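Local coordinates for protein transcriptional regulator (Vibrio vulnificus, PDB 4IVN) that binds N-acetylmannosamine-6-phosphate through its sugar isomerase (SIS) fold and probably represses transcription of the nan operon for sialic acid catabolism through an RpiR-type helix-turn-helix domain, at residues A[6-10]-A[73-78]; A[36-41]-A[67-71]; A[149-153]-A[264-269]; A[117-121]-A[248-252]; A[169-174]-A[196-202]. All coordinates share one frame; numbering follows the deposited sequence.

How the interactions relate
Interactions 1 and 2 lie in the helix-turn-helix domain and share helix 67-78; they touch each other, and interaction 2 is nested in the chain loop that interaction 1 closes. In both, side chains of that helix bind backbone groups: Asp77 takes N-H groups in interaction 1, whereas Tyr67 and Arg71 reach a carbonyl in interaction 2. On the opposite side of the chain's centre, interactions 3 and 4 meet where Ile152 packs on Val251. Interaction 4 is fully buried and apolar; interaction 3, by the ligand, is polar and only partly buried. Interaction 5, a partly buried contact of the SIS domain, again has an arginine holding a carbonyl, with alanine, leucine and isoleucine packing alongside.

Interaction 1: residues A[6-10]-A[73-78]; sequences NLLVR and ALAVDL
Asp77 presents its carboxylate to the start of helix 7-13, where OD2 accepts two backbone N-H groups. The bond from Leu8 N is the shorter, 2.8 Å to Asp77 OD2 and nearly straight at 167°, and it arrives close to the line of the C-O bond. Asn6 N reaches the same OD2 over 2.9 Å, using the syn lone pair, with a weak second bond to Asp77 OD1. CG of Asp77 stands anti to its own backbone N (chi1 -159°), which sends the carboxylate across to the neighbouring helix. A negative group placed at the N-terminal end of a helix, where amide hydrogens point outward, would be expected to interact favourably with the helix dipole. This links helix 7-13 of the RpiR-type helix-turn-helix domain to helix 67-78. Apolar branches flank the carboxylate. Leu7 CD1 lies 3.7 Å from Ala73 CB, and Tyr64 touches both residues. On Leu8 the two methyls divide the work: CD2 meets Leu74 CD1 at 3.9 Å, while CD1 meets Leu78 CD2 at 3.7 Å. Ala33 of helix 20-36 packs against both Leu8 and Leu74.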
# COMPACT_ATOMS: atom_id res chain seq x y z
N ASN A 6 22.47 -28.02 6.18
CA ASN A 6 22.06 -29.11 5.22
C ASN A 6 22.32 -28.90 3.71
O ASN A 6 23.18 -29.60 3.15
CB ASN A 6 20.62 -29.57 5.45
CG ASN A 6 20.41 -30.98 4.95
OD1 ASN A 6 20.12 -31.87 5.73
ND2 ASN A 6 20.60 -31.19 3.65
N LEU A 7 21.59 -27.98 3.06
CA LEU A 7 22.18 -27.31 1.91
C LEU A 7 23.57 -26.75 2.33
O LEU A 7 24.54 -26.84 1.56
CB LEU A 7 21.34 -26.15 1.35
CG LEU A 7 22.03 -25.29 0.28
CD1 LEU A 7 21.03 -24.40 -0.43
CD2 LEU A 7 23.09 -24.40 0.90
N LEU A 8 23.68 -26.18 3.54
CA LEU A 8 24.99 -25.65 3.95
C LEU A 8 26.04 -26.74 4.22
O LEU A 8 27.22 -26.60 3.84
CB LEU A 8 24.89 -24.66 5.12
CG LEU A 8 24.32 -23.28 4.76
CD1 LEU A 8 24.03 -22.50 6.03
CD2 LEU A 8 25.26 -22.51 3.85
N VAL A 9 25.60 -27.83 4.85
CA VAL A 9 26.48 -29.01 4.99
C VAL A 9 26.86 -29.57 3.61
O VAL A 9 28.03 -29.92 3.39
CB VAL A 9 25.88 -30.15 5.87
CG1 VAL A 9 26.85 -31.39 5.93
CG2 VAL A 9 25.49 -29.60 7.25
N ARG A 10 25.89 -29.66 2.69
CA ARG A 10 26.17 -30.25 1.39
C ARG A 10 27.15 -29.40 0.65
O ARG A 10 28.06 -29.95 0.01
CB ARG A 10 24.93 -30.62 0.58
CG ARG A 10 24.18 -31.81 1.20
CD ARG A 10 23.17 -32.45 0.25
NE ARG A 10 22.33 -31.43 -0.36
CZ ARG A 10 22.66 -30.75 -1.46
NH1 ARG A 10 23.80 -30.98 -2.10
NH2 ARG A 10 21.84 -29.81 -1.91
N ALA A 73 16.10 -22.50 -0.65
CA ALA A 73 16.59 -23.58 0.27
C ALA A 73 17.53 -22.99 1.29
O ALA A 73 17.56 -23.41 2.49
CB ALA A 73 17.32 -24.67 -0.49
N LEU A 74 18.36 -22.06 0.83
CA LEU A 74 19.29 -21.45 1.77
C LEU A 74 18.54 -20.84 2.96
O LEU A 74 18.90 -21.09 4.16
CB LEU A 74 20.16 -20.41 1.06
CG LEU A 74 21.07 -19.62 2.00
CD1 LEU A 74 22.10 -20.56 2.70
CD2 LEU A 74 21.83 -18.55 1.26
N ALA A 75 17.50 -20.04 2.66
CA ALA A 75 16.80 -19.28 3.73
C ALA A 75 16.11 -20.28 4.67
O ALA A 75 16.09 -20.11 5.88
CB ALA A 75 15.80 -18.24 3.12
N VAL A 76 15.55 -21.35 4.10
CA VAL A 76 14.86 -22.36 4.89
C VAL A 76 15.89 -23.08 5.77
O VAL A 76 15.62 -23.30 6.96
CB VAL A 76 14.12 -23.37 4.01
CG1 VAL A 76 13.57 -24.55 4.84
CG2 VAL A 76 12.98 -22.67 3.29
N ASP A 77 17.10 -23.35 5.21
CA ASP A 77 18.16 -24.09 5.91
C ASP A 77 18.65 -23.22 7.10
O ASP A 77 18.80 -23.73 8.25
CB ASP A 77 19.29 -24.46 4.94
CG ASP A 77 20.15 -25.64 5.42
OD1 ASP A 77 19.62 -26.58 6.10
OD2 ASP A 77 21.38 -25.62 5.09
N LEU A 78 18.85 -21.92 6.87
CA LEU A 78 19.24 -21.00 7.94
C LEU A 78 18.19 -20.90 9.04
O LEU A 78 18.50 -20.73 10.21
CB LEU A 78 19.52 -19.61 7.36
CG LEU A 78 20.86 -19.48 6.60
CD1 LEU A 78 21.00 -18.11 5.97
CD2 LEU A 78 22.05 -19.74 7.51

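Interaction 2: residues A[36-41]-A[67-71]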
# COMPACT_ATOMS: atom_id res chain seq x y z
N VAL A 36 23.40 -13.57 1.94
CA VAL A 36 23.16 -14.04 0.61
C VAL A 36 21.62 -14.19 0.39
O VAL A 36 21.15 -14.06 -0.75
CB VAL A 36 23.96 -15.34 0.26
CG1 VAL A 36 23.49 -15.96 -1.09
CG2 VAL A 36 25.45 -15.07 0.18
N GLN A 37 20.87 -14.50 1.45
CA GLN A 37 19.36 -14.59 1.39
C GLN A 37 18.76 -13.37 0.72
O GLN A 37 17.72 -13.43 0.03
CB GLN A 37 18.76 -14.62 2.80
CG GLN A 37 19.26 -15.67 3.74
CD GLN A 37 18.55 -15.61 5.09
OE1 GLN A 37 18.98 -14.92 6.02
NE2 GLN A 37 17.50 -16.38 5.22
N PHE A 38 19.43 -12.25 0.92
CA PHE A 38 18.88 -10.96 0.45
C PHE A 38 19.56 -10.47 -0.82
O PHE A 38 19.28 -9.35 -1.21
CB PHE A 38 18.91 -9.89 1.57
CG PHE A 38 18.40 -10.40 2.89
CD1 PHE A 38 17.04 -10.64 3.09
CD2 PHE A 38 19.28 -10.60 3.96
CE1 PHE A 38 16.56 -11.13 4.32
CE2 PHE A 38 18.82 -11.09 5.17
CZ PHE A 38 17.45 -11.37 5.35
N GLN A 39 20.39 -11.32 -1.48
CA GLN A 39 21.11 -10.88 -2.68
C GLN A 39 20.42 -11.47 -3.89
O GLN A 39 19.91 -12.58 -3.80
CB GLN A 39 22.57 -11.40 -2.67
CG GLN A 39 23.43 -10.70 -1.60
CD GLN A 39 24.92 -11.07 -1.67
OE1 GLN A 39 25.43 -11.47 -2.71
NE2 GLN A 39 25.61 -10.89 -0.55
N THR A 40 20.48 -10.74 -4.98
CA THR A 40 20.03 -11.18 -6.28
C THR A 40 21.14 -11.96 -6.97
O THR A 40 22.28 -11.95 -6.51
CB THR A 40 19.61 -10.00 -7.17
OG1 THR A 40 20.77 -9.21 -7.53
CG2 THR A 40 18.57 -9.16 -6.43
N ILE A 41 20.81 -12.63 -8.08
CA ILE A 41 21.90 -13.35 -8.78
C ILE A 41 22.95 -12.32 -9.18
O ILE A 41 24.18 -12.62 -9.15
CB ILE A 41 21.37 -14.17 -9.96
CG1 ILE A 41 22.50 -15.01 -10.56
CG2 ILE A 41 20.54 -13.29 -10.91
CD1 ILE A 41 21.93 -16.02 -11.54
N TYR A 67 19.46 -20.09 -9.27
CA TYR A 67 19.82 -19.27 -8.11
C TYR A 67 18.63 -19.10 -7.17
O TYR A 67 18.75 -19.24 -5.93
CB TYR A 67 20.33 -17.90 -8.56
CG TYR A 67 20.60 -17.03 -7.40
CD1 TYR A 67 21.67 -17.35 -6.54
CD2 TYR A 67 19.73 -15.97 -7.05
CE1 TYR A 67 21.92 -16.59 -5.40
CE2 TYR A 67 19.99 -15.18 -5.92
CZ TYR A 67 21.12 -15.49 -5.11
OH TYR A 67 21.41 -14.82 -3.93
N SER A 68 17.47 -18.73 -7.73
CA SER A 68 16.31 -18.47 -6.82
C SER A 68 15.93 -19.72 -5.99
O SER A 68 15.55 -19.60 -4.87
CB SER A 68 15.12 -17.97 -7.63
OG SER A 68 15.36 -16.61 -8.05
N ASP A 69 15.90 -20.90 -6.63
CA ASP A 69 15.64 -22.21 -5.94
C ASP A 69 16.66 -22.48 -4.80
O ASP A 69 16.33 -22.78 -3.64
CB ASP A 69 15.80 -23.32 -6.97
CG ASP A 69 15.38 -24.65 -6.45
OD1 ASP A 69 14.47 -24.75 -5.56
OD2 ASP A 69 15.95 -25.66 -6.92
N PHE A 70 17.92 -22.40 -5.16
CA PHE A 70 19.05 -22.39 -4.18
C PHE A 70 18.85 -21.39 -3.04
O PHE A 70 18.98 -21.75 -1.85
CB PHE A 70 20.35 -22.11 -4.92
CG PHE A 70 21.54 -22.00 -4.01
CD1 PHE A 70 21.81 -20.83 -3.36
CD2 PHE A 70 22.41 -23.11 -3.85
CE1 PHE A 70 22.92 -20.73 -2.50
CE2 PHE A 70 23.51 -23.03 -3.01
CZ PHE A 70 23.77 -21.82 -2.35
N ARG A 71 18.54 -20.11 -3.39
CA ARG A 71 18.47 -19.08 -2.36
C ARG A 71 17.28 -19.40 -1.39
O ARG A 71 17.38 -19.22 -0.20
CB ARG A 71 18.28 -17.72 -3.00
CG ARG A 71 18.60 -16.56 -2.02
CD ARG A 71 18.32 -15.25 -2.77
NE ARG A 71 16.87 -15.01 -2.75
CZ ARG A 71 16.27 -13.81 -2.71
NH1 ARG A 71 16.97 -12.68 -2.72
NH2 ARG A 71 14.91 -13.73 -2.70
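Tyr67 and Arg71, one turn apart on helix 67-78, converge on the carbonyl oxygen of Gln39 in the linker between helices 20-36 and 41-48 of the RpiR-type helix-turn-helix domain. The linker begins with a type I beta turn, Val36 to Gln39, and Thr40 follows as the N-cap of helix 41-48, its OG1 bonded to Asp43 N and also to His212 O.

Two hydrogen bonds grip Gln39 O. Tyr67 OH donates over 2.7 Å to Gln39 O, and Arg71 NH1 donates over 3.1 Å to the same oxygen. Both donors stand well out of the carbonyl plane, on opposite faces of it, so the peptide is clasped from above and below. The arginine gets there by an otherwise extended chain that bends at chi3 (79°), laying one face of its guanidinium over Gln37 O. Its side chain also touches Pro231, a residue of the ligand pocket, and comes within about 5 Å of a bound sugar phosphate.

Carbon atoms cover both faces of the phenol ring. Ile41 CA sits over one ring face in a CH-pi contact, 4.0 Å from the centroid, while Arg71 CB lies over the opposite face, toward the rim. Ile41 and Tyr67 run past each other in opposite directions, and Val55 and Leu44 pack on the tyrosine as well. At the hydroxyl end, Val36 CG1 comes within van der Waals distance of Tyr67 OH, 3.7 Å; at the other end, Ile41 CD1 rests 3.9 Å from Tyr67 CB.

Interaction 3: residues A[149-153]-A[264-269]; sequences LIRIG and SVQETA
A Schellman motif closes helix 137-151 beside helix 261-270, next to one of the bound N-acetylmannosamine-6-phosphate molecules, and Arg151 and Thr268 make the main polar link between the two helices. Arg151 NE donates to Thr268 OG1 over 2.8 Å at a nearly straight 172°, and Arg151 NH2 donates to Val265 O over 2.9 Å. Both acceptors lie in the plane of the guanidinium, along one edge, so the pair of bonds fixes its rotation. The arginine chain turns at chi2 and chi3 (-48° and -59°), which brings that edge of the group to helix 261-270. Its remaining nitrogen, NH1, bonds to Tyr147 OH, a second residue of the ligand pocket. Val265 O is also the acceptor for Ala269 N within its helix, and the two donors come to it from opposite faces of its plane. Ala269 CB closes up on Arg151 NH2 at 3.7 Å.

Thr268 CG2 meets Ile150 O at 3.6 Å, and past the helix end Ser264 CB sits 3.3 Å from the carbonyl carbon of Ile152. Ile152 CG2 and Val265 CG2 touch at 4.0 Å; Leu254 and Leu255 of helix 237-257 back these two residues in turn. Leu232 of the second subunit packs on Val265. Gly153, with its positive phi, is the C-prime residue of the Schellman motif. Through Arg151 the contact borders a sugar phosphate pocket, and the packing of Gly234 of the second subunit on Arg151 places it at the subunit interface of a SIS dimer.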
# COMPACT_ATOMS: atom_id res chain seq x y z
N LEU A 149 -0.93 9.09 -9.51
CA LEU A 149 -0.92 9.67 -10.92
C LEU A 149 -2.27 10.15 -11.39
O LEU A 149 -2.34 11.24 -11.97
CB LEU A 149 -0.31 8.73 -11.98
CG LEU A 149 1.20 8.50 -11.59
CD1 LEU A 149 1.92 7.39 -12.35
CD2 LEU A 149 2.07 9.77 -11.60
N ILE A 150 -3.31 9.35 -11.20
CA ILE A 150 -4.64 9.70 -11.61
C ILE A 150 -5.14 10.92 -10.82
O ILE A 150 -5.84 11.75 -11.46
CB ILE A 150 -5.59 8.46 -11.47
CG1 ILE A 150 -5.29 7.50 -12.60
CG2 ILE A 150 -7.12 8.86 -11.46
CD1 ILE A 150 -5.89 6.11 -12.33
N ARG A 151 -4.71 11.07 -9.55
CA ARG A 151 -5.07 12.27 -8.75
C ARG A 151 -4.54 13.55 -9.41
O ARG A 151 -5.24 14.59 -9.42
CB ARG A 151 -4.52 12.18 -7.31
CG ARG A 151 -5.31 11.17 -6.37
CD ARG A 151 -6.82 11.28 -6.38
NE ARG A 151 -7.29 12.64 -5.98
CZ ARG A 151 -7.23 13.16 -4.76
NH1 ARG A 151 -6.88 12.43 -3.70
NH2 ARG A 151 -7.60 14.43 -4.58
N ILE A 152 -3.33 13.49 -9.96
CA ILE A 152 -2.77 14.62 -10.76
C ILE A 152 -3.14 14.68 -12.22
O ILE A 152 -2.64 15.55 -12.96
CB ILE A 152 -1.28 14.79 -10.52
CG1 ILE A 152 -0.42 13.63 -11.11
CG2 ILE A 152 -1.12 14.98 -9.02
CD1 ILE A 152 1.07 13.98 -11.07
N GLY A 153 -4.07 13.84 -12.64
CA GLY A 153 -4.66 13.96 -13.97
C GLY A 153 -3.81 13.26 -15.05
O GLY A 153 -4.03 13.48 -16.23
N SER A 264 -5.72 19.41 -10.72
CA SER A 264 -6.28 18.07 -10.86
C SER A 264 -6.56 17.46 -9.53
O SER A 264 -7.52 16.75 -9.44
CB SER A 264 -5.42 17.03 -11.68
OG SER A 264 -5.34 17.53 -13.04
N VAL A 265 -5.72 17.72 -8.54
CA VAL A 265 -5.97 17.12 -7.18
C VAL A 265 -7.33 17.61 -6.71
O VAL A 265 -8.12 16.85 -6.17
CB VAL A 265 -4.88 17.51 -6.16
CG1 VAL A 265 -5.36 17.23 -4.69
CG2 VAL A 265 -3.51 16.85 -6.47
N GLN A 266 -7.62 18.89 -6.96
CA GLN A 266 -8.88 19.45 -6.48
C GLN A 266 -10.04 18.87 -7.28
O GLN A 266 -11.04 18.44 -6.71
CB GLN A 266 -8.88 21.00 -6.59
CG GLN A 266 -10.24 21.58 -6.20
CD GLN A 266 -10.27 23.11 -6.26
OE1 GLN A 266 -9.28 23.76 -6.00
NE2 GLN A 266 -11.42 23.67 -6.57
N GLU A 267 -9.94 18.90 -8.61
CA GLU A 267 -11.03 18.43 -9.42
C GLU A 267 -11.33 16.91 -9.24
O GLU A 267 -12.51 16.54 -9.22
CB GLU A 267 -10.75 18.71 -10.90
CG GLU A 267 -11.90 18.15 -11.78
CD GLU A 267 -12.03 18.92 -13.07
OE1 GLU A 267 -10.98 19.35 -13.63
OE2 GLU A 267 -13.18 19.10 -13.50
N THR A 268 -10.29 16.07 -9.17
CA THR A 268 -10.47 14.64 -8.86
C THR A 268 -11.17 14.41 -7.47
O THR A 268 -11.98 13.49 -7.36
CB THR A 268 -9.18 13.79 -8.95
OG1 THR A 268 -8.15 14.33 -8.09
CG2 THR A 268 -8.63 13.78 -10.44
N ALA A 269 -10.92 15.28 -6.51
CA ALA A 269 -11.57 15.26 -5.18
C ALA A 269 -13.02 15.68 -5.28
O ALA A 269 -13.89 15.14 -4.58
CB ALA A 269 -10.83 16.24 -4.22

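Interaction 4: residues A[117-121]-A[248-252]; sequences LARIV and DVLVN
Leu250 and Leu117 both hold CG opposite the backbone N (chi1 175° and 179°), and each thereby extends its branched end toward the other helix, Leu250 from helix 237-257 and Leu117 from helix 114-126. Within the SIS fold these two helices pack beside the parallel sheet, whose strand 221-224 touches Leu117 and Ile120. Their local axes approach to 9.8 Å and cross at -59°, an inclination that leaves a small patch of aliphatic side chains to carry the contact. Leu250 CD1 meets both Ile120 CG2 at 3.6 Å and Val121 CG2 at 4.0 Å, and lies near Val121 N. Against the isoleucine the leucine lies roughly at a right angle, whereas Leu250 and Val121 slide past each other in opposite directions. The touching residues are all buried. Cys94 of the second subunit packs on both Leu117 and Val249, bringing the dimer partner against one end of the patch. Asp248, which does not touch segment 117-121, forms a salt bridge with Arg148. The two methyls of Leu117 part company, CD1 lying 4.1 Å from Leu250 CA while CD2 reaches Val249 CG1 at 3.5 Å.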
# COMPACT_ATOMS: atom_id res chain seq x y z
N LEU A 117 15.84 11.12 -8.86
CA LEU A 117 14.50 11.54 -8.53
C LEU A 117 14.10 12.75 -9.42
O LEU A 117 12.98 12.72 -10.03
CB LEU A 117 14.43 11.92 -7.04
CG LEU A 117 13.04 12.41 -6.57
CD1 LEU A 117 11.92 11.39 -6.80
CD2 LEU A 117 13.08 12.88 -5.11
N ALA A 118 14.96 13.79 -9.48
CA ALA A 118 14.63 15.00 -10.33
C ALA A 118 14.43 14.62 -11.79
O ALA A 118 13.46 15.06 -12.44
CB ALA A 118 15.67 16.12 -10.15
N ARG A 119 15.32 13.76 -12.31
CA ARG A 119 15.10 13.29 -13.62
C ARG A 119 13.80 12.51 -13.82
O ARG A 119 13.16 12.66 -14.85
CB ARG A 119 16.27 12.43 -14.07
CG ARG A 119 17.38 13.30 -14.56
CD ARG A 119 18.29 12.44 -15.41
NE ARG A 119 18.65 11.16 -14.72
CZ ARG A 119 19.59 11.02 -13.81
NH1 ARG A 119 20.31 12.09 -13.39
NH2 ARG A 119 19.82 9.82 -13.31
N ILE A 120 13.45 11.66 -12.85
CA ILE A 120 12.23 10.84 -12.96
C ILE A 120 10.97 11.77 -12.98
O ILE A 120 10.02 11.57 -13.74
CB ILE A 120 12.18 9.79 -11.81
CG1 ILE A 120 13.38 8.81 -11.97
CG2 ILE A 120 10.82 9.08 -11.82
CD1 ILE A 120 13.60 7.85 -10.79
N VAL A 121 10.97 12.77 -12.13
CA VAL A 121 9.90 13.79 -12.13
C VAL A 121 9.66 14.39 -13.47
O VAL A 121 8.50 14.48 -13.94
CB VAL A 121 10.27 14.96 -11.24
CG1 VAL A 121 9.25 16.12 -11.48
CG2 VAL A 121 10.29 14.49 -9.75
N ASP A 248 5.39 8.38 -2.94
CA ASP A 248 4.91 9.66 -2.40
C ASP A 248 5.81 10.83 -2.75
O ASP A 248 5.30 11.89 -3.18
CB ASP A 248 4.75 9.56 -0.87
CG ASP A 248 4.04 10.74 -0.28
OD1 ASP A 248 2.94 11.20 -0.75
OD2 ASP A 248 4.55 11.11 0.72
N VAL A 249 7.13 10.65 -2.53
CA VAL A 249 8.13 11.65 -2.87
C VAL A 249 8.14 11.96 -4.37
O VAL A 249 8.19 13.13 -4.77
CB VAL A 249 9.52 11.22 -2.37
CG1 VAL A 249 10.54 12.23 -2.78
CG2 VAL A 249 9.54 11.03 -0.84
N LEU A 250 7.93 10.96 -5.20
CA LEU A 250 7.84 11.25 -6.61
C LEU A 250 6.73 12.23 -6.87
O LEU A 250 6.93 13.20 -7.54
CB LEU A 250 7.68 9.92 -7.44
CG LEU A 250 7.47 10.08 -8.94
CD1 LEU A 250 8.55 10.92 -9.67
CD2 LEU A 250 7.28 8.70 -9.64
N VAL A 251 5.50 11.94 -6.42
CA VAL A 251 4.33 12.73 -6.79
C VAL A 251 4.36 14.04 -6.04
O VAL A 251 4.05 15.07 -6.61
CB VAL A 251 2.99 11.95 -6.58
CG1 VAL A 251 1.76 12.79 -6.99
CG2 VAL A 251 3.13 10.68 -7.43
N ASN A 252 4.84 14.03 -4.81
CA ASN A 252 5.01 15.33 -4.15
C ASN A 252 6.03 16.29 -4.81
O ASN A 252 5.83 17.51 -4.78
CB ASN A 252 5.34 15.14 -2.67
CG ASN A 252 4.17 14.49 -1.91
OD1 ASN A 252 3.06 14.39 -2.43
ND2 ASN A 252 4.44 13.98 -0.72

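Interaction 5: residues A[169-174]-A[196-202]; sequences ASRSSQ and LAYKRDI
The guanidinium of Arg200 has Ser170 O over one face, displaced toward the rim, with Arg171 CA above that same face, while the carbonyl of Ser172 lies at its edge, in plane. Two of its nitrogens grip that one oxygen side-on: Arg200 NE and Arg200 NH2 each lie 2.8 Å from Ser172 O. The NE bond falls in the carbonyl plane on a lone pair, but NH2 stands 38° above that plane. A bend at chi3 (68°) turns the group to face the loop, and Arg200 CD comes to 3.2 Å from Ser170 O on the way. Beside it sits a second arginine: Arg171 NH2 is 3.6 Å from Arg200 NH1, with the planes 69° apart, a close approach of like charges that the nearby carbonyl oxygens would be expected to ease.

Helices 162-170 and 188-199 of the SIS domain both end here, each leading into a strand of the parallel sheet, 176-181 and 204-208. The second helix closes with a Schellman motif in which Asp201, at positive phi, is C-prime and Ala197 O accepts from both Arg200 N and Ile202 N. Inward, the helices meet at Ala169, whose CB packs on Leu196 CB at 3.9 Å and on Ala197 CB at 4.2 Å, over Trp178 of strand 176-181. Ile202 packs against the loop, its CG2 3.6 Å from Ser172 OG and its CD1 against the Ser173 carbonyl. Ser172 OG itself is hydrogen-bonded to Asp176 and Trp178.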
# COMPACT_ATOMS: atom_id res chain seq x y z
N ALA A 169 3.30 -3.13 -23.56
CA ALA A 169 4.71 -2.68 -23.65
C ALA A 169 5.23 -2.94 -25.05
O ALA A 169 6.02 -2.15 -25.59
CB ALA A 169 5.61 -3.41 -22.63
N SER A 170 4.78 -4.03 -25.68
CA SER A 170 5.41 -4.40 -26.95
C SER A 170 5.01 -3.42 -28.07
O SER A 170 5.68 -3.37 -29.07
CB SER A 170 5.09 -5.84 -27.42
OG SER A 170 3.77 -5.78 -27.84
N ARG A 171 3.98 -2.61 -27.85
CA ARG A 171 3.52 -1.68 -28.88
C ARG A 171 3.72 -0.24 -28.38
O ARG A 171 3.23 0.73 -28.93
CB ARG A 171 2.04 -1.93 -29.23
CG ARG A 171 1.74 -3.35 -29.80
CD ARG A 171 1.91 -3.40 -31.36
NE ARG A 171 3.20 -3.03 -31.83
CZ ARG A 171 3.53 -2.49 -33.01
NH1 ARG A 171 2.66 -2.15 -33.95
NH2 ARG A 171 4.80 -2.27 -33.23
N SER A 172 4.44 -0.12 -27.31
CA SER A 172 4.66 1.14 -26.67
C SER A 172 5.42 2.15 -27.60
O SER A 172 6.29 1.72 -28.41
CB SER A 172 5.54 0.88 -25.49
OG SER A 172 5.42 1.95 -24.56
N SER A 173 5.07 3.43 -27.50
CA SER A 173 5.52 4.43 -28.52
C SER A 173 5.82 5.73 -27.81
O SER A 173 5.55 5.89 -26.62
CB SER A 173 4.43 4.67 -29.56
OG SER A 173 3.31 5.34 -28.97
N GLN A 174 6.47 6.64 -28.55
CA GLN A 174 6.84 7.97 -28.03
C GLN A 174 5.74 8.63 -27.24
O GLN A 174 4.62 8.70 -27.70
CB GLN A 174 7.22 8.93 -29.22
CG GLN A 174 8.68 8.80 -29.60
CD GLN A 174 9.56 8.95 -28.38
OE1 GLN A 174 10.46 8.14 -28.17
NE2 GLN A 174 9.23 9.92 -27.52
N LEU A 196 10.44 -5.47 -22.72
CA LEU A 196 9.86 -5.11 -24.03
C LEU A 196 9.79 -3.59 -24.34
O LEU A 196 10.09 -3.18 -25.52
CB LEU A 196 8.46 -5.68 -24.13
CG LEU A 196 8.54 -7.25 -24.29
CD1 LEU A 196 7.14 -7.84 -23.91
CD2 LEU A 196 9.02 -7.66 -25.71
N ALA A 197 9.43 -2.78 -23.35
CA ALA A 197 9.42 -1.34 -23.47
C ALA A 197 10.87 -0.83 -23.57
O ALA A 197 11.20 -0.03 -24.45
CB ALA A 197 8.75 -0.71 -22.25
N TYR A 198 11.72 -1.30 -22.66
CA TYR A 198 13.10 -0.94 -22.71
C TYR A 198 13.70 -1.17 -24.08
O TYR A 198 14.42 -0.29 -24.61
CB TYR A 198 13.88 -1.70 -21.67
CG TYR A 198 15.31 -1.18 -21.52
CD1 TYR A 198 15.56 -0.07 -20.66
CD2 TYR A 198 16.38 -1.79 -22.18
CE1 TYR A 198 16.85 0.42 -20.49
CE2 TYR A 198 17.69 -1.31 -22.03
CZ TYR A 198 17.92 -0.22 -21.17
OH TYR A 198 19.19 0.27 -20.95
N LYS A 199 13.37 -2.29 -24.71
CA LYS A 199 13.94 -2.59 -26.04
C LYS A 199 13.40 -1.75 -27.19
O LYS A 199 14.02 -1.61 -28.25
CB LYS A 199 13.90 -4.09 -26.36
CG LYS A 199 14.82 -4.88 -25.44
CD LYS A 199 14.47 -6.37 -25.38
CE LYS A 199 15.11 -7.03 -24.15
NZ LYS A 199 15.68 -8.38 -24.43
N ARG A 200 12.28 -1.10 -26.97
CA ARG A 200 11.76 -0.21 -27.97
C ARG A 200 12.12 1.25 -27.68
O ARG A 200 11.46 2.13 -28.21
CB ARG A 200 10.26 -0.32 -27.97
CG ARG A 200 9.81 -1.56 -28.67
CD ARG A 200 8.36 -1.75 -28.38
NE ARG A 200 7.54 -0.71 -29.02
CZ ARG A 200 7.23 -0.70 -30.32
NH1 ARG A 200 7.67 -1.67 -31.14
NH2 ARG A 200 6.46 0.25 -30.79
N ASP A 201 13.14 1.47 -26.85
CA ASP A 201 13.61 2.82 -26.46
C ASP A 201 12.55 3.70 -25.77
O ASP A 201 12.59 4.92 -25.91
CB ASP A 201 14.23 3.54 -27.66
CG ASP A 201 15.24 2.67 -28.33
OD1 ASP A 201 16.15 2.21 -27.62
OD2 ASP A 201 15.09 2.35 -29.53
N ILE A 202 11.64 3.07 -25.01
CA ILE A 202 10.65 3.81 -24.22
C ILE A 202 11.20 3.83 -22.83
O ILE A 202 11.70 2.79 -22.42
CB ILE A 202 9.29 3.07 -24.27
CG1 ILE A 202 8.84 2.96 -25.75
CG2 ILE A 202 8.24 3.75 -23.33
CD1 ILE A 202 8.87 4.26 -26.58